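Local atomic coordinates of cobalamin biosynthesis protein CobN (Mycobacterium tuberculosis, PDB entry 7C6O), a protein that forms the large, catalytic subunit of cobaltochelatase, the ligase that inserts cobalt into the corrin ring during cobalamin biosynthesis. Residues V951-M954 against L955-V959; S884-G887 against T888-M891; I898-V901 against L902-G906. All coordinates share one frame; numbering follows the deposited sequence.

The three contacts belong to one alpha/beta unit of the CobN chain. Contact 2 comes first along the chain, where strand 880-885 turns into helix 887-893. Contact 3 follows on helix 896-905, and contact 1 lies later, on helix 949-963, beyond strand 935-940, which pairs parallel to strand 880-885 in the same mixed sheet. Contacts 1 and 3 have centres about 10 Å apart and touch: Ala958 CB meets Leu902 CD2 at 3.6 Å. Contact 2 lies about 15 Å from each by centres, touching contact 3 through Ala890 and Ile898. Helices 896-905 and 949-963 thus pack on each other beside the sheet, and the three contacts form one continuous buried part of the chain.

Contact 1: residues V951-M954 against L955-V959; sequences VVTM and LDDAV
Val951 and Leu955, Val952 and Asp956, Thr953 and Asp957, and Met954 and Ala958 are joined in turn by backbone hydrogen bonds of the i to i+4 kind. Leu955 N reaches Val951 O at 2.8 Å, with an N-H...O angle of 165°. The bond from Ala958 N to Met954 O, 3.0 Å long, is more bent at 144°.

Apolar contacts gather on one flank. Val951 CG1 lies 4.2 Å from Leu955 CG. The same Leu955 CG rests 3.5 Å from Val951 O, the oxygen that Leu955 N binds; it lies beside its own backbone N, a setting that carries the leucine branch back along the preceding turn. Val951 and Leu955 both pack on Ile898 of helix 896-905 and Val951 also on Phe944, whereas the Met954 chain, bent at its last torsion (chi3 -56°), meets Val918 and Leu921 of strand 918-923.

Polar groups occupy another flank. Thr953 and Asp957 run alongside each other, with Thr953 CG2 3.8 Å from Asp957 OD2. Asp957 CG comes to 3.1 Å from Thr953 O, and Asp957 OD1 and OD2 stand equally far from that Thr953 O, at 3.4 Å each. These acceptors cannot bond to one another, and the approach would be offset by positive charge: Asp957 OD1 forms salt bridges with Arg960 and Arg1036, while Asp956 reaches Arg989 through OD1 and Arg960 through OD2, so that Arg960 bridges two successive aspartates of its own helix.

The arrangement is two turns of regular alpha-helix, apolar toward helix 896-905 and strand 918-923 and acidic toward Arg960, Arg989 and Arg1036, in helix 949-963, the second helix after strand 935-940 of the mixed sheet.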
loop_
_atom_site.group_PDB
_atom_site.type_symbol
_atom_site.label_atom_id
_atom_site.label_comp_id
_atom_site.label_asym_id
_atom_site.label_seq_id
_atom_site.Cartn_x
_atom_site.Cartn_y
_atom_site.Cartn_z
ATOM N N VAL A 951 -10.342 1.397 9.608
ATOM C CA VAL A 951 -10.143 0.116 10.281
ATOM C C VAL A 951 -9.535 0.314 11.663
ATOM O O VAL A 951 -9.905 -0.378 12.617
ATOM C CB VAL A 951 -9.276 -0.810 9.413
ATOM C CG1 VAL A 951 -9.022 -2.113 10.140
ATOM C CG2 VAL A 951 -9.942 -1.064 8.069
ATOM N N VAL A 952 -8.584 1.246 11.790
ATOM C CA VAL A 952 -8.026 1.575 13.101
ATOM C C VAL A 952 -9.145 1.946 14.065
ATOM O O VAL A 952 -9.200 1.467 15.205
ATOM C CB VAL A 952 -6.995 2.712 12.974
ATOM C CG1 VAL A 952 -6.564 3.199 14.351
ATOM C CG2 VAL A 952 -5.790 2.251 12.163
ATOM N N THR A 953 -10.056 2.809 13.615
ATOM C CA THR A 953 -11.209 3.161 14.435
ATOM C C THR A 953 -12.111 1.955 14.661
ATOM O O THR A 953 -12.637 1.763 15.762
ATOM C CB THR A 953 -11.985 4.299 13.775
ATOM O OG1 THR A 953 -11.100 5.395 13.514
ATOM C CG2 THR A 953 -13.102 4.770 14.681
ATOM N N MET A 954 -12.288 1.125 13.630
ATOM C CA MET A 954 -13.138 -0.057 13.754
ATOM C C MET A 954 -12.611 -1.011 14.821
ATOM O O MET A 954 -13.375 -1.510 15.655
ATOM C CB MET A 954 -13.238 -0.767 12.403
ATOM C CG MET A 954 -14.035 -2.065 12.442
ATOM S SD MET A 954 -13.723 -3.118 11.011
ATOM C CE MET A 954 -14.122 -2.016 9.660
ATOM N N LEU A 955 -11.305 -1.285 14.805
ATOM C CA LEU A 955 -10.743 -2.200 15.794
ATOM C C LEU A 955 -10.793 -1.598 17.193
ATOM O O LEU A 955 -11.060 -2.306 18.171
ATOM C CB LEU A 955 -9.309 -2.574 15.417
ATOM C CG LEU A 955 -9.147 -3.403 14.140
ATOM C CD1 LEU A 955 -7.681 -3.704 13.888
ATOM C CD2 LEU A 955 -9.954 -4.693 14.222
ATOM N N ASP A 956 -10.542 -0.294 17.309
ATOM C CA ASP A 956 -10.654 0.357 18.609
ATOM C C ASP A 956 -12.089 0.309 19.124
ATOM O O ASP A 956 -12.320 0.060 20.313
ATOM C CB ASP A 956 -10.159 1.801 18.518
ATOM C CG ASP A 956 -10.125 2.490 19.871
ATOM O OD1 ASP A 956 -9.571 1.904 20.824
ATOM O OD2 ASP A 956 -10.637 3.623 19.977
ATOM N N ASP A 957 -13.065 0.533 18.238
ATOM C CA ASP A 957 -14.468 0.426 18.635
ATOM C C ASP A 957 -14.798 -0.970 19.151
ATOM O O ASP A 957 -15.570 -1.120 20.105
ATOM C CB ASP A 957 -15.382 0.776 17.461
ATOM C CG ASP A 957 -15.408 2.261 17.155
ATOM O OD1 ASP A 957 -14.905 3.059 17.975
ATOM O OD2 ASP A 957 -15.937 2.629 16.084
ATOM N N ALA A 958 -14.223 -2.004 18.532
ATOM C CA ALA A 958 -14.544 -3.372 18.931
ATOM C C ALA A 958 -13.995 -3.691 20.316
ATOM O O ALA A 958 -14.673 -4.339 21.121
ATOM C CB ALA A 958 -14.003 -4.362 17.899
ATOM N N VAL A 959 -12.769 -3.252 20.604
ATOM C CA VAL A 959 -12.181 -3.475 21.924
ATOM C C VAL A 959 -13.022 -2.803 23.002
ATOM O O VAL A 959 -13.370 -3.416 24.018
ATOM C CB VAL A 959 -10.727 -2.971 21.957
ATOM C CG1 VAL A 959 -10.189 -3.021 23.382
ATOM C CG2 VAL A 959 -9.859 -3.789 21.021
#

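Contact 2: residues S884-G887 against T888-M891; sequences SVWG and TSAM
Trp886, just past the end of strand 880-885 and still extended (phi -113°, psi 150°), is the N-cap of the helix, and its O takes the N-H of Ala890 at 3.2 Å while Ser889 N makes a weaker bond to it. One residue on, Met891 N binds Gly887 O at 3.0 Å, and the helix is under way.

A water links the N-cap to the first turn. Trp886 N donates to it over 3.0 Å, and Ser889 OG is bonded to it at 2.8 Å. In a capping box the third residue of the helix would reach the N-cap N-H directly with its side chain; here the water stands between them. Ser889 OG lies beside its own backbone N (chi1 -58°), which turns it back toward the N-cap residue, 3.8 Å from Trp886 CB. A weak hydrogen bond to Asp1062 gives it a further partner.

The indole leads away from the helix, and its surroundings lie mostly elsewhere: Lys1059 makes a cation-pi contact with it, and Tyr1074 and Tyr1077 meet it edge-to-face. Thr888 CG2 approaches the tryptophan obliquely, 4.2 Å from Trp886 CB, while Thr888 OG1 is held by Gly596 N and Glu597 OE1. On another side Met891 CG rests 3.4 Å from Gly887 O, and its extended chain runs toward Pro595 and Thr599 of helix 595-604.

Here a strand of the mixed sheet passes directly into a helix through a buried N-cap, the kind of strand-to-helix junction found at the carboxyl edge of parallel alpha/beta sheets.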
loop_
_atom_site.group_PDB
_atom_site.type_symbol
_atom_site.label_atom_id
_atom_site.label_comp_id
_atom_site.label_asym_id
_atom_site.label_seq_id
_atom_site.Cartn_x
_atom_site.Cartn_y
_atom_site.Cartn_z
ATOM N N SER A 884 0.726 -8.576 14.639
ATOM C CA SER A 884 1.247 -7.512 13.793
ATOM C C SER A 884 0.449 -7.469 12.496
ATOM O O SER A 884 0.237 -8.503 11.856
ATOM C CB SER A 884 2.733 -7.726 13.506
ATOM O OG SER A 884 3.498 -7.614 14.693
ATOM N N VAL A 885 0.006 -6.272 12.112
ATOM C CA VAL A 885 -0.949 -6.096 11.022
ATOM C C VAL A 885 -0.397 -5.060 10.053
ATOM O O VAL A 885 -0.108 -3.926 10.455
ATOM C CB VAL A 885 -2.331 -5.669 11.544
ATOM C CG1 VAL A 885 -3.259 -5.348 10.391
ATOM C CG2 VAL A 885 -2.926 -6.761 12.427
ATOM N N TRP A 886 -0.280 -5.436 8.780
ATOM C CA TRP A 886 0.293 -4.583 7.749
ATOM C C TRP A 886 -0.760 -4.181 6.724
ATOM O O TRP A 886 -1.698 -4.931 6.440
ATOM C CB TRP A 886 1.442 -5.286 7.023
ATOM C CG TRP A 886 2.626 -5.594 7.879
ATOM C CD1 TRP A 886 2.980 -4.983 9.048
ATOM C CD2 TRP A 886 3.617 -6.599 7.634
ATOM N NE1 TRP A 886 4.133 -5.545 9.544
ATOM C CE2 TRP A 886 4.544 -6.539 8.694
ATOM C CE3 TRP A 886 3.808 -7.545 6.623
ATOM C CZ2 TRP A 886 5.648 -7.389 8.769
ATOM C CZ3 TRP A 886 4.904 -8.387 6.699
ATOM C CH2 TRP A 886 5.810 -8.302 7.763
ATOM N N GLY A 887 -0.572 -2.995 6.143
ATOM C CA GLY A 887 -1.492 -2.536 5.116
ATOM C C GLY A 887 -1.419 -3.369 3.850
ATOM O O GLY A 887 -2.445 -3.657 3.225
ATOM N N THR A 888 -0.206 -3.771 3.455
ATOM C CA THR A 888 -0.065 -4.582 2.252
ATOM C C THR A 888 -0.783 -5.918 2.402
ATOM O O THR A 888 -1.331 -6.440 1.424
ATOM C CB THR A 888 1.422 -4.775 1.916
ATOM O OG1 THR A 888 1.554 -5.270 0.578
ATOM C CG2 THR A 888 2.098 -5.746 2.881
ATOM N N SER A 889 -0.836 -6.459 3.624
ATOM C CA SER A 889 -1.563 -7.701 3.861
ATOM C C SER A 889 -3.065 -7.499 3.713
ATOM O O SER A 889 -3.755 -8.340 3.127
ATOM C CB SER A 889 -1.239 -8.239 5.254
ATOM O OG SER A 889 0.152 -8.463 5.405
ATOM N N ALA A 890 -3.592 -6.397 4.252
ATOM C CA ALA A 890 -5.012 -6.113 4.083
ATOM C C ALA A 890 -5.371 -5.945 2.614
ATOM O O ALA A 890 -6.477 -6.305 2.200
ATOM C CB ALA A 890 -5.399 -4.863 4.874
ATOM N N MET A 891 -4.447 -5.422 1.809
ATOM C CA MET A 891 -4.719 -5.253 0.387
ATOM C C MET A 891 -4.595 -6.563 -0.383
ATOM O O MET A 891 -5.276 -6.742 -1.398
ATOM C CB MET A 891 -3.780 -4.202 -0.198
ATOM C CG MET A 891 -3.991 -2.809 0.369
ATOM S SD MET A 891 -2.760 -1.647 -0.239
ATOM C CE MET A 891 -3.478 -0.094 0.300
HETATM O O HOH W 1 0.045 -8.320 8.162
#

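Contact 3: residues I898-V901 against L902-G906; sequences IAEV and LALLG
Val901 and Leu905 share the last strong helical bond, Leu905 N to Val901 O at 3.1 Å, before Gly906 ends the helix with a phi of 85°, a region readily reached by glycine. The N-H of Gly906 makes only weak bonds, to Leu902 O and, at 3.1 Å, to Ala903 O.

Three leucines bring their branch carbons against the carbonyl oxygen four residues earlier. Leu904 CG lies 3.3 Å from Glu900 O, and Leu905 CG is equally close to Val901 O; Leu902 CG is 3.5 Å from Ile898 O. All three have CG beside the backbone N, as in Leu904 (chi1 -70°), a setting that swings the branch back toward the preceding turn. Those same oxygens accept the N-H groups of Leu902, Leu904 and Leu905, the first with an N-H...O angle of 171°. Separately, Ala899 O accepts Ala903 N at 2.8 Å.

Among the apolar side chains, Val901 CG1 and Leu905 CD1 are 4.2 Å apart, and Ile898 CG2 stands 4.4 Å from Leu902 CD1. Glu900 and Leu904 run side by side, Glu900 CG lying 4.2 Å from Leu904 CD1. With its chain extended, Glu900 carries the carboxylate past Leu862 and Leu866 of helix 853-874 to Asn1060, whose side-chain amide binds OE1.

At the helix end Arg931 binds the carbonyl oxygens of Ala903 and Leu904, and Arg933 that of Leu905. With Val907 N returning to Leu902 O and Gly906 N to Ala903 O, this is a Schellman motif, Gly906 being its C-prime residue, and it closes a buried helix that packs against strands 880-885 and 935-940 of the mixed sheet.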
loop_
_atom_site.group_PDB
_atom_site.type_symbol
_atom_site.label_atom_id
_atom_site.label_comp_id
_atom_site.label_asym_id
_atom_site.label_seq_id
_atom_site.Cartn_x
_atom_site.Cartn_y
_atom_site.Cartn_z
ATOM N N ILE A 898 -7.536 -8.215 10.014
ATOM C CA ILE A 898 -8.568 -7.449 10.708
ATOM C C ILE A 898 -9.660 -8.378 11.216
ATOM O O ILE A 898 -10.108 -8.274 12.364
ATOM C CB ILE A 898 -9.142 -6.368 9.776
ATOM C CG1 ILE A 898 -8.016 -5.490 9.222
ATOM C CG2 ILE A 898 -10.192 -5.543 10.506
ATOM C CD1 ILE A 898 -8.359 -4.828 7.901
ATOM N N ALA A 899 -10.103 -9.302 10.360
ATOM C CA ALA A 899 -11.138 -10.251 10.755
ATOM C C ALA A 899 -10.672 -11.133 11.907
ATOM O O ALA A 899 -11.468 -11.490 12.784
ATOM C CB ALA A 899 -11.545 -11.104 9.556
ATOM N N GLU A 900 -9.387 -11.495 11.926
ATOM C CA GLU A 900 -8.883 -12.334 13.008
ATOM C C GLU A 900 -8.972 -11.612 14.346
ATOM O O GLU A 900 -9.370 -12.209 15.354
ATOM C CB GLU A 900 -7.442 -12.765 12.729
ATOM C CG GLU A 900 -6.903 -13.750 13.759
ATOM C CD GLU A 900 -5.455 -14.139 13.514
ATOM O OE1 GLU A 900 -4.820 -13.552 12.617
ATOM O OE2 GLU A 900 -4.951 -15.034 14.228
ATOM N N VAL A 901 -8.608 -10.329 14.376
ATOM C CA VAL A 901 -8.739 -9.544 15.602
ATOM C C VAL A 901 -10.192 -9.519 16.061
ATOM O O VAL A 901 -10.498 -9.777 17.230
ATOM C CB VAL A 901 -8.195 -8.119 15.390
ATOM C CG1 VAL A 901 -8.432 -7.275 16.634
ATOM C CG2 VAL A 901 -6.713 -8.156 15.038
ATOM N N LEU A 902 -11.107 -9.208 15.141
ATOM C CA LEU A 902 -12.527 -9.174 15.480
ATOM C C LEU A 902 -13.014 -10.534 15.968
ATOM O O LEU A 902 -13.773 -10.616 16.941
ATOM C CB LEU A 902 -13.337 -8.710 14.269
ATOM C CG LEU A 902 -13.095 -7.263 13.829
ATOM C CD1 LEU A 902 -13.878 -6.927 12.566
ATOM C CD2 LEU A 902 -13.457 -6.302 14.949
ATOM N N ALA A 903 -12.579 -11.613 15.312
ATOM C CA ALA A 903 -13.020 -12.948 15.707
ATOM C C ALA A 903 -12.531 -13.304 17.105
ATOM O O ALA A 903 -13.272 -13.902 17.895
ATOM C CB ALA A 903 -12.543 -13.984 14.689
ATOM N N LEU A 904 -11.285 -12.954 17.430
ATOM C CA LEU A 904 -10.767 -13.245 18.764
ATOM C C LEU A 904 -11.551 -12.493 19.833
ATOM O O LEU A 904 -11.861 -13.050 20.896
ATOM C CB LEU A 904 -9.280 -12.896 18.836
ATOM C CG LEU A 904 -8.340 -13.807 18.046
ATOM C CD1 LEU A 904 -6.964 -13.173 17.902
ATOM C CD2 LEU A 904 -8.240 -15.168 18.721
ATOM N N LEU A 905 -11.886 -11.227 19.565
ATOM C CA LEU A 905 -12.693 -10.436 20.486
ATOM C C LEU A 905 -14.134 -10.920 20.567
ATOM O O LEU A 905 -14.825 -10.607 21.541
ATOM C CB LEU A 905 -12.684 -8.964 20.064
ATOM C CG LEU A 905 -11.335 -8.246 20.042
ATOM C CD1 LEU A 905 -11.496 -6.833 19.511
ATOM C CD2 LEU A 905 -10.720 -8.233 21.429
ATOM N N GLY A 906 -14.604 -11.662 19.568
ATOM C CA GLY A 906 -15.989 -12.088 19.545
ATOM C C GLY A 906 -16.925 -11.061 18.947
ATOM O O GLY A 906 -18.059 -10.912 19.418
#